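Local coordinates for hemolysin activator protein CdiB (Acinetobacter baumannii ACICU, PDB 6WIL) that probably secretes its partner CdiA toxin across the outer membrane, as a two-partner secretion transporter of the Omp85 superfamily, at residues A434-N439 and V480-S485. Residues are numbered along the deposited sequence; the frame is centred on the assembly and turned at random.
Sequences AQYRLN and VQQEIS
Tyr436 lies diagonally across from Gln482 where strands 432-444 and 476-487 run antiparallel as neighbours in the 16-stranded transmembrane barrel of this Omp85 transporter. The pairing is regular: the N-to-C directions of the short segments differ by 171°, and Gln435–Ser485, Arg437–Glu483 and Asn439–Gln481 are hydrogen-bonded pairs, each with two backbone bonds. The alternating Tyr436–Ile484 and Leu438–Gln482 are non-hydrogen-bonded pairs. From CB, with CG anti to the backbone N (chi1 168°), the tyrosine ring leans toward segment 480-485. CG and then CD1 pass Glu483 O obliquely, 3.7 Å from CD1, which also lies 3.9 Å from Ile484 CG1 at the ring edge. CE1 and CZ approach Gln482 OE1, to which OH donates; the bond measures 2.5 Å, a doubtfully short length. That oxygen lies at the ring edge, near its plane, and the amide is turned 84° to the ring, so the two do not stack. Leu438 CD1 packs 3.7 Å from Val480 CG2. The face carrying Arg437, Asn439, Gln481, Glu483 and Ser485 is polar. Glu483 OE1 forms salt bridges with Arg464 and Arg524, while a water links Glu483 OE2 to Ser485 OG. Asn439 ND2 sits 3.6 Å above the Arg437 guanidinium plane and donates a weak bond to Gln481 OE1, 3.3 Å away.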
loop_
_atom_site.group_PDB
_atom_site.type_symbol
_atom_site.label_atom_id
_atom_site.label_comp_id
_atom_site.label_asym_id
_atom_site.label_seq_id
_atom_site.Cartn_x
_atom_site.Cartn_y
_atom_site.Cartn_z
ATOM N N ALA A 434 -4.247 -14.476 18.229
ATOM C CA ALA A 434 -3.693 -13.154 18.479
ATOM C C ALA A 434 -3.123 -12.598 17.182
ATOM O O ALA A 434 -2.964 -13.313 16.191
ATOM C CB ALA A 434 -2.617 -13.194 19.570
ATOM N N GLN A 435 -2.806 -11.306 17.204
ATOM C CA GLN A 435 -2.209 -10.625 16.065
ATOM C C GLN A 435 -1.065 -9.748 16.553
ATOM O O GLN A 435 -1.168 -9.111 17.604
ATOM C CB GLN A 435 -3.242 -9.769 15.318
ATOM C CG GLN A 435 -2.916 -9.530 13.851
ATOM C CD GLN A 435 -3.608 -10.520 12.935
ATOM O OE1 GLN A 435 -4.510 -11.245 13.354
ATOM N NE2 GLN A 435 -3.194 -10.550 11.673
ATOM N N TYR A 436 0.027 -9.727 15.796
ATOM C CA TYR A 436 1.165 -8.867 16.089
ATOM C C TYR A 436 1.317 -7.839 14.979
ATOM O O TYR A 436 1.220 -8.172 13.794
ATOM C CB TYR A 436 2.461 -9.669 16.237
ATOM C CG TYR A 436 3.705 -8.808 16.255
ATOM C CD1 TYR A 436 4.109 -8.161 17.413
ATOM C CD2 TYR A 436 4.470 -8.640 15.109
ATOM C CE1 TYR A 436 5.243 -7.371 17.429
ATOM C CE2 TYR A 436 5.603 -7.855 15.115
ATOM C CZ TYR A 436 5.987 -7.224 16.276
ATOM O OH TYR A 436 7.117 -6.441 16.283
ATOM N N ARG A 437 1.573 -6.592 15.367
ATOM C CA ARG A 437 1.637 -5.489 14.420
ATOM C C ARG A 437 2.847 -4.615 14.713
ATOM O O ARG A 437 3.040 -4.186 15.854
ATOM C CB ARG A 437 0.362 -4.645 14.481
ATOM C CG ARG A 437 0.386 -3.443 13.567
ATOM C CD ARG A 437 -0.218 -3.777 12.225
ATOM N NE ARG A 437 -0.226 -2.628 11.329
ATOM C CZ ARG A 437 -1.075 -1.612 11.430
ATOM N NH1 ARG A 437 -1.010 -0.606 10.571
ATOM N NH2 ARG A 437 -1.980 -1.592 12.399
ATOM N N LEU A 438 3.643 -4.339 13.680
ATOM C CA LEU A 438 4.776 -3.428 13.781
ATOM C C LEU A 438 4.671 -2.363 12.701
ATOM O O LEU A 438 4.537 -2.688 11.517
ATOM C CB LEU A 438 6.112 -4.173 13.655
ATOM C CG LEU A 438 7.384 -3.315 13.650
ATOM C CD1 LEU A 438 8.458 -3.942 14.525
ATOM C CD2 LEU A 438 7.914 -3.113 12.234
ATOM N N ASN A 439 4.737 -1.098 13.114
ATOM C CA ASN A 439 4.774 0.045 12.210
ATOM C C ASN A 439 6.095 0.777 12.396
ATOM O O ASN A 439 6.460 1.124 13.523
ATOM C CB ASN A 439 3.610 1.002 12.473
ATOM C CG ASN A 439 2.264 0.346 12.284
ATOM O OD1 ASN A 439 2.087 -0.487 11.397
ATOM N ND2 ASN A 439 1.302 0.715 13.124
ATOM N N VAL A 480 9.257 3.198 15.904
ATOM C CA VAL A 480 8.745 1.851 15.711
ATOM C C VAL A 480 7.622 1.628 16.714
ATOM O O VAL A 480 7.838 1.713 17.930
ATOM C CB VAL A 480 9.840 0.779 15.848
ATOM C CG1 VAL A 480 10.688 1.012 17.087
ATOM C CG2 VAL A 480 9.218 -0.606 15.862
ATOM N N GLN A 481 6.423 1.384 16.204
ATOM C CA GLN A 481 5.268 1.049 17.019
ATOM C C GLN A 481 5.066 -0.459 16.994
ATOM O O GLN A 481 5.122 -1.084 15.931
ATOM C CB GLN A 481 4.014 1.756 16.503
ATOM C CG GLN A 481 4.116 3.272 16.499
ATOM C CD GLN A 481 3.033 3.927 15.663
ATOM O OE1 GLN A 481 2.607 3.390 14.640
ATOM N NE2 GLN A 481 2.580 5.096 16.100
ATOM N N GLN A 482 4.846 -1.043 18.167
ATOM C CA GLN A 482 4.605 -2.473 18.274
ATOM C C GLN A 482 3.349 -2.715 19.090
ATOM O O GLN A 482 3.076 -1.998 20.058
ATOM C CB GLN A 482 5.797 -3.200 18.904
ATOM C CG GLN A 482 6.969 -3.359 17.957
ATOM C CD GLN A 482 8.091 -4.176 18.557
ATOM O OE1 GLN A 482 8.308 -5.326 18.177
ATOM N NE2 GLN A 482 8.812 -3.585 19.499
ATOM N N GLU A 483 2.587 -3.732 18.697
ATOM C CA GLU A 483 1.271 -3.951 19.274
ATOM C C GLU A 483 0.884 -5.413 19.112
ATOM O O GLU A 483 1.155 -6.023 18.074
ATOM C CB GLU A 483 0.230 -3.041 18.609
ATOM C CG GLU A 483 -1.213 -3.339 18.972
ATOM C CD GLU A 483 -2.182 -2.511 18.153
ATOM O OE1 GLU A 483 -2.106 -1.266 18.227
ATOM O OE2 GLU A 483 -3.003 -3.104 17.419
ATOM N N ILE A 484 0.259 -5.962 20.149
ATOM C CA ILE A 484 -0.312 -7.300 20.126
ATOM C C ILE A 484 -1.774 -7.194 20.529
ATOM O O ILE A 484 -2.092 -6.611 21.569
ATOM C CB ILE A 484 0.432 -8.259 21.073
ATOM C CG1 ILE A 484 1.884 -8.429 20.627
ATOM C CG2 ILE A 484 -0.284 -9.598 21.137
ATOM C CD1 ILE A 484 2.784 -8.901 21.730
ATOM N N SER A 485 -2.658 -7.755 19.710
ATOM C CA SER A 485 -4.083 -7.785 19.995
ATOM C C SER A 485 -4.565 -9.229 20.052
ATOM O O SER A 485 -4.152 -10.062 19.239
ATOM C CB SER A 485 -4.875 -7.003 18.942
ATOM O OG SER A 485 -4.634 -7.511 17.642
HETATM O O HOH W 1 -2.262 -6.083 16.307
#